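Local coordinates for protein CurF (Lyngbya majuscula, PDB 2Q35) that probably decarboxylates a carrier-protein-bound intermediate during polyketide chain beta-branching, as a crotonase-fold ECH2 domain, at residues A[5-8]-A[14-17]; A[18-21]-A[27-30]; A[71-76]-A[228-233]; A[125-128]-A[133-136]. The protein carries 1 engineered substitution. All coordinates share one frame; numbering follows the deposited sequence.

Contact 1 (A[5-8]-A[14-17]); sequences QLTE and VQIT
Leu6 and Ile16 face each other as a non-hydrogen-bonded pair in the N-terminal antiparallel beta hairpin, whose first strand, 4-10, is the outermost of the main crotonase sheet within this chain. With CG anti to the backbone N (chi1 171°), Leu6 lays its CD1 methyl between two branches of the other strand: CD1 is 3.7 Å from Val14 CG2 and also 3.7 Å from Ile16 CG1. Leu6 and Ile16 turn to helix 29-44, Leu6 on Val41 and Val42, Ile16 on Cys38 and Phe39; on the same face Val14 packs on Tyr48, whose hydroxyl bonds Glu8 OE2. Gln5 and Gln15 belong to the reverse face, and most of what they give to the contact is backbone. Gln5 pairs with Thr17 through Gln5 N to Thr17 O, 3.1 Å, and Thr17 N to Gln5 O, 2.9 Å. Gln15 pairs with Thr7 in the same manner, with Gln15 N 2.8 Å from Thr7 O. The side chains of Thr7 and Gln15 run side by side, with Thr7 OG1 3.7 Å from Gln15 CB. The extended Gln15 chain carries its amide along its own strand toward Thr17, while OE1 is held by Gln186; the far end of Gln5 turns back to Ala2 O. A water ties the polar face together: it donates to Gln5 O and also bonds Thr7 OG1 and Thr17 OG1. That same Thr17 OG1 accepts a bond from Gln15 NE2, 2.9 Å long and close to the amide plane.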
loop_
_atom_site.group_PDB
_atom_site.type_symbol
_atom_site.label_atom_id
_atom_site.label_comp_id
_atom_site.label_asym_id
_atom_site.label_seq_id
_atom_site.Cartn_x
_atom_site.Cartn_y
_atom_site.Cartn_z
ATOM N N GLN A 5 30.065 12.574 -11.714
ATOM C CA GLN A 5 30.357 13.986 -11.464
ATOM C C GLN A 5 29.296 14.633 -10.596
ATOM O O GLN A 5 28.088 14.416 -10.783
ATOM C CB GLN A 5 30.460 14.758 -12.790
ATOM C CG GLN A 5 31.632 14.300 -13.685
ATOM C CD GLN A 5 32.943 14.918 -13.261
ATOM O OE1 GLN A 5 32.973 16.033 -12.723
ATOM N NE2 GLN A 5 34.039 14.203 -13.498
ATOM N N LEU A 6 29.763 15.477 -9.680
ATOM C CA LEU A 6 28.890 16.215 -8.775
ATOM C C LEU A 6 28.849 17.672 -9.202
ATOM O O LEU A 6 29.908 18.302 -9.416
ATOM C CB LEU A 6 29.419 16.084 -7.336
ATOM C CG LEU A 6 28.788 16.950 -6.256
ATOM C CD1 LEU A 6 27.433 16.464 -5.931
ATOM C CD2 LEU A 6 29.652 16.861 -5.011
ATOM N N THR A 7 27.634 18.194 -9.384
ATOM C CA THR A 7 27.446 19.613 -9.665
ATOM C C THR A 7 26.446 20.252 -8.700
ATOM O O THR A 7 25.555 19.572 -8.158
ATOM C CB THR A 7 26.951 19.848 -11.116
ATOM O OG1 THR A 7 25.791 19.032 -11.360
ATOM C CG2 THR A 7 28.077 19.517 -12.128
ATOM N N GLU A 8 26.598 21.563 -8.489
ATOM C CA GLU A 8 25.733 22.346 -7.602
ATOM C C GLU A 8 24.622 23.011 -8.381
ATOM O O GLU A 8 24.882 23.680 -9.401
ATOM C CB GLU A 8 26.543 23.408 -6.865
ATOM C CG GLU A 8 27.445 22.805 -5.772
ATOM C CD GLU A 8 28.378 23.820 -5.135
ATOM O OE1 GLU A 8 28.398 24.982 -5.611
ATOM O OE2 GLU A 8 29.065 23.446 -4.152
ATOM N N VAL A 14 22.087 19.376 -5.018
ATOM C CA VAL A 14 23.227 18.955 -5.860
ATOM C C VAL A 14 22.846 17.798 -6.760
ATOM O O VAL A 14 21.879 17.101 -6.496
ATOM C CB VAL A 14 24.508 18.632 -5.033
ATOM C CG1 VAL A 14 24.859 19.806 -4.158
ATOM C CG2 VAL A 14 24.305 17.374 -4.231
ATOM N N GLN A 15 23.585 17.632 -7.847
ATOM C CA GLN A 15 23.301 16.571 -8.779
ATOM C C GLN A 15 24.516 15.671 -8.923
ATOM O O GLN A 15 25.628 16.153 -9.147
ATOM C CB GLN A 15 22.887 17.187 -10.140
ATOM C CG GLN A 15 22.484 16.147 -11.199
ATOM C CD GLN A 15 22.071 16.811 -12.515
ATOM O OE1 GLN A 15 21.336 17.789 -12.492
ATOM N NE2 GLN A 15 22.581 16.309 -13.645
ATOM N N ILE A 16 24.293 14.358 -8.795
ATOM C CA ILE A 16 25.335 13.353 -9.062
ATOM C C ILE A 16 24.932 12.633 -10.332
ATOM O O ILE A 16 23.865 12.016 -10.386
ATOM C CB ILE A 16 25.467 12.355 -7.901
ATOM C CG1 ILE A 16 25.998 13.083 -6.646
ATOM C CG2 ILE A 16 26.389 11.193 -8.294
ATOM C CD1 ILE A 16 26.096 12.198 -5.332
ATOM N N THR A 17 25.775 12.738 -11.354
ATOM C CA THR A 17 25.442 12.278 -12.688
ATOM C C THR A 17 26.362 11.156 -13.054
ATOM O O THR A 17 27.577 11.340 -13.078
ATOM C CB THR A 17 25.622 13.430 -13.721
ATOM O OG1 THR A 17 24.827 14.539 -13.296
ATOM C CG2 THR A 17 25.186 13.007 -15.117
HETATM O O HOH W 1 26.547 16.410 -12.074
#

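Contact 2 (A[18-21]-A[27-30]); sequences MKDE and FSPS
Asp20 and Ser30 have the nearest CA atoms here, 7.7 Å apart, and no backbone hydrogen bond crosses between 18-21 and 27-30, so the loop is closed by side chains. The bridge is a single carboxylate oxygen meeting a serine hydroxyl: Ser28 OG donates to Asp20 OD2 at 2.6 Å. The hydroxyl comes to the anti side of that oxygen and stands 24° out of the carboxylate plane, with the Ser28 CB that carries it 3.2 Å from Asp20 OD2. Asp20 reaches it with CG anti to its backbone N (chi1 -174°), which throws the carboxylate across the loop. Ser30 OG stays farther off, 3.6 Å from the same Asp20 OD2.

Ser28 is the N-cap of helix 29-44. Its OG sits between the backbone N and the carbonyl carbon (chi1 61°), from where it accepts a bond from Ile31 N while its own proton goes to the aspartate, so one hydroxyl both caps the first turn and links it to the loop. Within the loop Ser23 OG also bonds Asp20 OD2, Ser22 OG bonds OD1, and Asn25 braces the backbone at Met18 O and Asp20 N. These three serine hydroxyls, two at OD2 and one at OD1, together with the nearby start of a helix, would probably favour the charged form of the buried Asp20. The contact thus lies at the turn between strand 13-18 and helix 29-44, with Met18 still bonded through its backbone to Thr54 of strand 50-54 and its side chain resting on Ile31 and Leu35 of the helix.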
loop_
_atom_site.group_PDB
_atom_site.type_symbol
_atom_site.label_atom_id
_atom_site.label_comp_id
_atom_site.label_asym_id
_atom_site.label_seq_id
_atom_site.Cartn_x
_atom_site.Cartn_y
_atom_site.Cartn_z
ATOM N N MET A 18 25.771 10.007 -13.361
ATOM C CA MET A 18 26.520 8.826 -13.816
ATOM C C MET A 18 26.636 8.832 -15.323
ATOM O O MET A 18 25.624 8.889 -16.026
ATOM C CB MET A 18 25.818 7.518 -13.386
ATOM C CG MET A 18 25.749 7.314 -11.872
ATOM S SD MET A 18 24.724 5.913 -11.383
ATOM C CE MET A 18 23.086 6.450 -11.870
ATOM N N LYS A 19 27.873 8.742 -15.822
ATOM C CA LYS A 19 28.104 8.740 -17.262
ATOM C C LYS A 19 29.280 7.827 -17.602
ATOM O O LYS A 19 30.342 8.273 -18.022
ATOM C CB LYS A 19 28.289 10.174 -17.785
ATOM C CG LYS A 19 28.349 10.283 -19.318
ATOM C CD LYS A 19 28.548 11.720 -19.759
ATOM C CE LYS A 19 28.550 11.813 -21.277
ATOM N NZ LYS A 19 28.674 13.218 -21.743
ATOM N N ASP A 20 29.080 6.531 -17.387
ATOM C CA ASP A 20 30.017 5.540 -17.890
ATOM C C ASP A 20 29.421 4.997 -19.169
ATOM O O ASP A 20 28.769 3.947 -19.186
ATOM C CB ASP A 20 30.252 4.413 -16.880
ATOM C CG ASP A 20 31.335 3.436 -17.326
ATOM O OD1 ASP A 20 32.061 3.735 -18.295
ATOM O OD2 ASP A 20 31.458 2.362 -16.711
ATOM N N GLU A 21 29.656 5.722 -20.258
ATOM C CA GLU A 21 29.127 5.332 -21.548
ATOM C C GLU A 21 29.591 3.935 -21.967
ATOM O O GLU A 21 28.818 3.196 -22.555
ATOM C CB GLU A 21 29.497 6.362 -22.622
ATOM C CG GLU A 21 29.069 7.770 -22.262
ATOM C CD GLU A 21 29.216 8.727 -23.416
ATOM O OE1 GLU A 21 30.223 9.462 -23.437
ATOM O OE2 GLU A 21 28.332 8.730 -24.304
ATOM N N PHE A 27 27.281 -1.423 -13.232
ATOM C CA PHE A 27 27.989 -1.453 -11.959
ATOM C C PHE A 27 29.477 -1.726 -12.206
ATOM O O PHE A 27 30.060 -2.677 -11.651
ATOM C CB PHE A 27 27.364 -2.504 -11.030
ATOM C CG PHE A 27 26.008 -2.122 -10.492
ATOM C CD1 PHE A 27 25.496 -0.838 -10.678
ATOM C CD2 PHE A 27 25.257 -3.035 -9.765
ATOM C CE1 PHE A 27 24.252 -0.468 -10.158
ATOM C CE2 PHE A 27 24.010 -2.672 -9.250
ATOM C CZ PHE A 27 23.517 -1.378 -9.449
ATOM N N SER A 28 30.080 -0.897 -13.065
ATOM C CA SER A 28 31.504 -1.007 -13.434
ATOM C C SER A 28 32.350 -0.547 -12.250
ATOM O O SER A 28 31.859 0.209 -11.411
ATOM C CB SER A 28 31.806 -0.117 -14.643
ATOM O OG SER A 28 31.544 1.243 -14.322
ATOM N N PRO A 29 33.616 -0.995 -12.163
ATOM C CA PRO A 29 34.456 -0.467 -11.073
ATOM C C PRO A 29 34.509 1.061 -11.009
ATOM O O PRO A 29 34.495 1.628 -9.914
ATOM C CB PRO A 29 35.840 -1.042 -11.396
ATOM C CG PRO A 29 35.535 -2.318 -12.115
ATOM C CD PRO A 29 34.339 -2.005 -12.972
ATOM N N SER A 30 34.536 1.735 -12.156
ATOM C CA SER A 30 34.589 3.195 -12.136
ATOM C C SER A 30 33.279 3.837 -11.666
ATOM O O SER A 30 33.297 4.891 -11.022
ATOM C CB SER A 30 35.023 3.754 -13.489
ATOM O OG SER A 30 34.068 3.481 -14.498
#

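Contact 3 (A[71-76]-A[228-233]); sequences RKTRGE and VTFNQP
Lys72 leaves its helix with CG roughly anti to the backbone N (chi1 -157°) and then bends at chi3 and chi4 (84° and 71°), a hook that folds its ammonium group over the ring of Phe230. The nitrogen NZ stands 3.4 Å from the Phe230 ring centroid, almost on the ring normal, a cation-pi contact over the face. Lys72 CE follows in a CH-pi contact at 3.8 Å from the same centroid. The ammonium also has a polar partner in His226 NE2, one turn back on the helix of Phe230, so both a ring and a hydrogen bond fix its position. At the outer end of the ring the Thr73 methyl CG2 packs obliquely, 3.5 Å from Phe230 CZ, while Thr73 OG1 turns back to Ile70 O. A water bridges the two helix ends by donating to Thr73 O at 2.9 Å and to Asn231 OD1 at 2.6 Å. Helix 66-73 finishes in a Schellman motif, in which Gly75, at positive phi, sends its N back to Lys72 O, 2.8 Å away.

The contact therefore joins the C-terminal ends of helices 66-73 and 197-230. Ile239 of helix 235-240 touches both Thr73 and Phe230, and Phe132, from the loop after helix 127-130, meets the Phe230 ring edge-to-face.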
loop_
_atom_site.group_PDB
_atom_site.type_symbol
_atom_site.label_atom_id
_atom_site.label_comp_id
_atom_site.label_asym_id
_atom_site.label_seq_id
_atom_site.Cartn_x
_atom_site.Cartn_y
_atom_site.Cartn_z
ATOM N N ARG A 71 30.983 -14.490 -15.583
ATOM C CA ARG A 71 32.123 -14.669 -14.669
ATOM C C ARG A 71 31.659 -15.302 -13.357
ATOM O O ARG A 71 32.291 -16.218 -12.840
ATOM C CB ARG A 71 32.825 -13.331 -14.405
ATOM C CG ARG A 71 33.642 -12.816 -15.592
ATOM C CD ARG A 71 33.838 -11.312 -15.506
ATOM N NE ARG A 71 34.895 -10.944 -14.568
ATOM C CZ ARG A 71 35.012 -9.741 -14.003
ATOM N NH1 ARG A 71 34.124 -8.785 -14.260
ATOM N NH2 ARG A 71 36.017 -9.497 -13.168
ATOM N N LYS A 72 30.525 -14.830 -12.844
ATOM C CA LYS A 72 29.952 -15.381 -11.625
ATOM C C LYS A 72 29.583 -16.868 -11.725
ATOM O O LYS A 72 29.703 -17.582 -10.729
ATOM C CB LYS A 72 28.749 -14.551 -11.158
ATOM C CG LYS A 72 28.455 -14.696 -9.657
ATOM C CD LYS A 72 27.601 -13.549 -9.115
ATOM C CE LYS A 72 26.111 -13.777 -9.345
ATOM N NZ LYS A 72 25.596 -14.855 -8.469
ATOM N N THR A 73 29.135 -17.342 -12.897
ATOM C CA THR A 73 28.771 -18.765 -13.049
ATOM C C THR A 73 29.982 -19.669 -12.845
ATOM O O THR A 73 29.846 -20.836 -12.457
ATOM C CB THR A 73 28.105 -19.107 -14.417
ATOM O OG1 THR A 73 29.035 -18.906 -15.489
ATOM C CG2 THR A 73 26.849 -18.271 -14.652
ATOM N N ARG A 74 31.163 -19.113 -13.120
ATOM C CA ARG A 74 32.437 -19.805 -12.923
ATOM C C ARG A 74 32.991 -19.597 -11.503
ATOM O O ARG A 74 34.043 -20.151 -11.144
ATOM C CB ARG A 74 33.438 -19.331 -13.974
ATOM C CG ARG A 74 32.958 -19.515 -15.412
ATOM C CD ARG A 74 34.112 -19.450 -16.403
ATOM N NE ARG A 74 34.607 -18.087 -16.579
ATOM C CZ ARG A 74 34.268 -17.289 -17.589
ATOM N NH1 ARG A 74 33.436 -17.716 -18.536
ATOM N NH2 ARG A 74 34.768 -16.061 -17.656
ATOM N N GLY A 75 32.269 -18.810 -10.703
ATOM C CA GLY A 75 32.656 -18.505 -9.325
ATOM C C GLY A 75 33.774 -17.487 -9.309
ATOM O O GLY A 75 34.582 -17.448 -8.377
ATOM N N GLU A 76 33.806 -16.655 -10.349
ATOM C CA GLU A 76 34.896 -15.707 -10.565
ATOM C C GLU A 76 34.742 -14.454 -9.700
ATOM O O GLU A 76 35.731 -13.864 -9.265
ATOM C CB GLU A 76 35.000 -15.343 -12.056
ATOM C CG GLU A 76 35.139 -16.566 -12.992
ATOM C CD GLU A 76 35.985 -16.318 -14.247
ATOM O OE1 GLU A 76 35.982 -15.187 -14.783
ATOM O OE2 GLU A 76 36.648 -17.276 -14.707
ATOM N N VAL A 228 21.530 -20.562 -4.328
ATOM C CA VAL A 228 21.030 -21.870 -4.743
ATOM C C VAL A 228 20.517 -21.803 -6.183
ATOM O O VAL A 228 20.863 -22.648 -7.010
ATOM C CB VAL A 228 19.909 -22.372 -3.813
ATOM C CG1 VAL A 228 19.274 -23.654 -4.350
ATOM C CG2 VAL A 228 20.467 -22.605 -2.441
ATOM N N THR A 229 19.680 -20.808 -6.465
ATOM C CA THR A 229 19.011 -20.774 -7.776
ATOM C C THR A 229 19.919 -20.340 -8.927
ATOM O O THR A 229 19.673 -20.716 -10.092
ATOM C CB THR A 229 17.729 -19.920 -7.752
ATOM O OG1 THR A 229 18.066 -18.550 -7.506
ATOM C CG2 THR A 229 16.753 -20.417 -6.700
ATOM N N PHE A 230 20.937 -19.541 -8.613
ATOM C CA PHE A 230 21.921 -19.099 -9.620
ATOM C C PHE A 230 22.821 -20.250 -10.029
ATOM O O PHE A 230 23.210 -20.375 -11.205
ATOM C CB PHE A 230 22.755 -17.924 -9.102
ATOM C CG PHE A 230 23.730 -17.374 -10.110
ATOM C CD1 PHE A 230 23.341 -16.379 -11.003
ATOM C CD2 PHE A 230 25.031 -17.834 -10.150
ATOM C CE1 PHE A 230 24.245 -15.871 -11.939
ATOM C CE2 PHE A 230 25.951 -17.340 -11.075
ATOM C CZ PHE A 230 25.555 -16.350 -11.970
ATOM N N ASN A 231 23.157 -21.106 -9.062
ATOM C CA ASN A 231 24.070 -22.206 -9.336
ATOM C C ASN A 231 23.330 -23.489 -9.698
ATOM O O ASN A 231 23.385 -24.503 -8.971
ATOM C CB ASN A 231 25.038 -22.395 -8.159
ATOM C CG ASN A 231 25.949 -21.186 -7.968
ATOM O OD1 ASN A 231 26.848 -20.936 -8.782
ATOM N ND2 ASN A 231 25.700 -20.407 -6.915
ATOM N N GLN A 232 22.611 -23.417 -10.811
ATOM C CA GLN A 232 21.921 -24.555 -11.388
ATOM C C GLN A 232 22.414 -24.693 -12.826
ATOM O O GLN A 232 22.748 -23.682 -13.467
ATOM C CB GLN A 232 20.402 -24.361 -11.348
ATOM C CG GLN A 232 19.795 -24.311 -9.926
ATOM C CD GLN A 232 20.102 -25.564 -9.065
ATOM O OE1 GLN A 232 20.023 -26.712 -9.536
ATOM N NE2 GLN A 232 20.415 -25.336 -7.781
ATOM N N PRO A 233 22.478 -25.938 -13.327
ATOM C CA PRO A 233 23.087 -26.270 -14.619
ATOM C C PRO A 233 22.723 -25.347 -15.786
ATOM O O PRO A 233 23.617 -24.927 -16.528
ATOM C CB PRO A 233 22.594 -27.700 -14.874
ATOM C CG PRO A 233 22.474 -28.290 -13.492
ATOM C CD PRO A 233 22.012 -27.149 -12.610
HETATM O O HOH W 2 27.403 -21.734 -11.201
#

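Contact 4 (A[125-128]-A[133-136]); sequences TNFM and TPVG
Phe127 lies against Pro134 in the tight half of this contact, where the loop after helix 127-130 doubles back over the aromatic ring. Pro134 CA makes a CH-pi contact 3.9 Å from the Phe127 ring centroid, over the face but offset toward the rim. Beside it Pro134 CB presses on the ring carbon Phe127 CD2 at 3.6 Å. A chi1 of -44°, with CG anti to the carbonyl carbon, swings the Phe127 ring toward the returning loop, where Pro134 meets one face.

Packing is slacker toward both ends. On one side Val135, partly exposed, brings its CG2 methyl only to 4.1 Å from Phe127 CE1, and a bound glycerol, probably from the crystallisation liquor, lies near Phe127. On the other side Met128 bends at chi2 (-76°), which brings SD beside Thr133, 4.2 Å from Thr133 CG2; here Leu203 of the second subunit packs on Met128, Thr133 and Pro134.

No hydrogen bond crosses between 125-128 and 133-136, so polar groups of the returning loop look elsewhere: Thr133 O to His226 ND1, Val135 O to Thr138 OG1. Val135 N is buried without a hydrogen-bonding partner, lying 4.1 Å above the plane of the Phe127 ring. The two arms of the turn thus meet mainly through apolar and CH-pi packing, with several of its polar bonds directed to helices 138-146 and 197-230.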
loop_
_atom_site.group_PDB
_atom_site.type_symbol
_atom_site.label_atom_id
_atom_site.label_comp_id
_atom_site.label_asym_id
_atom_site.label_seq_id
_atom_site.Cartn_x
_atom_site.Cartn_y
_atom_site.Cartn_z
ATOM N N THR A 125 13.157 -5.762 -13.168
ATOM C CA THR A 125 13.899 -6.560 -12.175
ATOM C C THR A 125 14.086 -7.860 -12.948
ATOM O O THR A 125 13.205 -8.732 -12.934
ATOM C CB THR A 125 13.080 -6.830 -10.888
ATOM O OG1 THR A 125 11.759 -7.275 -11.217
ATOM C CG2 THR A 125 12.958 -5.589 -9.997
ATOM N N ASN A 126 15.197 -7.948 -13.681
ATOM C CA ASN A 126 15.392 -8.979 -14.714
ATOM C C ASN A 126 16.026 -10.289 -14.223
ATOM O O ASN A 126 16.292 -11.190 -15.006
ATOM C CB ASN A 126 16.181 -8.423 -15.905
ATOM C CG ASN A 126 17.480 -7.807 -15.491
ATOM O OD1 ASN A 126 17.908 -7.947 -14.336
ATOM N ND2 ASN A 126 18.143 -7.117 -16.427
ATOM N N PHE A 127 16.238 -10.405 -12.915
ATOM C CA PHE A 127 16.832 -11.614 -12.377
ATOM C C PHE A 127 16.163 -12.879 -12.912
ATOM O O PHE A 127 16.832 -13.776 -13.424
ATOM C CB PHE A 127 16.769 -11.570 -10.849
ATOM C CG PHE A 127 17.157 -10.236 -10.266
ATOM C CD1 PHE A 127 18.507 -9.884 -10.131
ATOM C CD2 PHE A 127 16.183 -9.335 -9.845
ATOM C CE1 PHE A 127 18.880 -8.653 -9.569
ATOM C CE2 PHE A 127 16.548 -8.109 -9.293
ATOM C CZ PHE A 127 17.913 -7.771 -9.161
ATOM N N MET A 128 14.838 -12.947 -12.824
ATOM C CA MET A 128 14.140 -14.174 -13.211
ATOM C C MET A 128 14.110 -14.410 -14.723
ATOM O O MET A 128 13.837 -15.532 -15.176
ATOM C CB MET A 128 12.733 -14.225 -12.611
ATOM C CG MET A 128 12.731 -14.407 -11.070
ATOM S SD MET A 128 13.122 -16.102 -10.595
ATOM C CE MET A 128 11.521 -16.878 -10.778
ATOM N N THR A 133 16.810 -16.053 -8.744
ATOM C CA THR A 133 16.052 -15.169 -7.840
ATOM C C THR A 133 16.830 -13.885 -7.524
ATOM O O THR A 133 18.045 -13.825 -7.746
ATOM C CB THR A 133 15.699 -15.906 -6.535
ATOM O OG1 THR A 133 16.909 -16.406 -5.956
ATOM C CG2 THR A 133 14.780 -17.104 -6.825
ATOM N N PRO A 134 16.132 -12.830 -7.064
ATOM C CA PRO A 134 16.769 -11.506 -6.863
ATOM C C PRO A 134 17.835 -11.429 -5.769
ATOM O O PRO A 134 17.976 -12.341 -4.945
ATOM C CB PRO A 134 15.587 -10.590 -6.480
ATOM C CG PRO A 134 14.377 -11.306 -6.999
ATOM C CD PRO A 134 14.666 -12.780 -6.848
ATOM N N VAL A 135 18.600 -10.341 -5.815
ATOM C CA VAL A 135 19.487 -9.905 -4.741
ATOM C C VAL A 135 19.230 -8.430 -4.459
ATOM O O VAL A 135 18.587 -7.723 -5.252
ATOM C CB VAL A 135 20.997 -10.111 -5.089
ATOM C CG1 VAL A 135 21.295 -11.574 -5.198
ATOM C CG2 VAL A 135 21.345 -9.414 -6.405
ATOM N N GLY A 136 19.694 -7.954 -3.318
ATOM C CA GLY A 136 19.614 -6.521 -3.032
ATOM C C GLY A 136 18.405 -6.085 -2.231
ATOM O O GLY A 136 18.146 -4.877 -2.118
#

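From the N terminus, contact 1 closes the first hairpin, and contact 2 follows directly, closing the loop from strand 13-18 into helix 29-44; the two adjoin in sequence but do not otherwise touch. Contact 3 spans far more chain, bringing the end of helix 66-73 to the end of helix 197-230. Nested within that long loop, contact 4 closes the short turn round helix 127-130. Contacts 3 and 4 meet where Thr229 OG1 and Thr133 OG1 lie 2.9 Å apart, probably hydrogen-bonded, and both touch the second subunit. Contact 1 sits on the opposite side of the chain's centre, about 37 Å from contact 3, centre to centre.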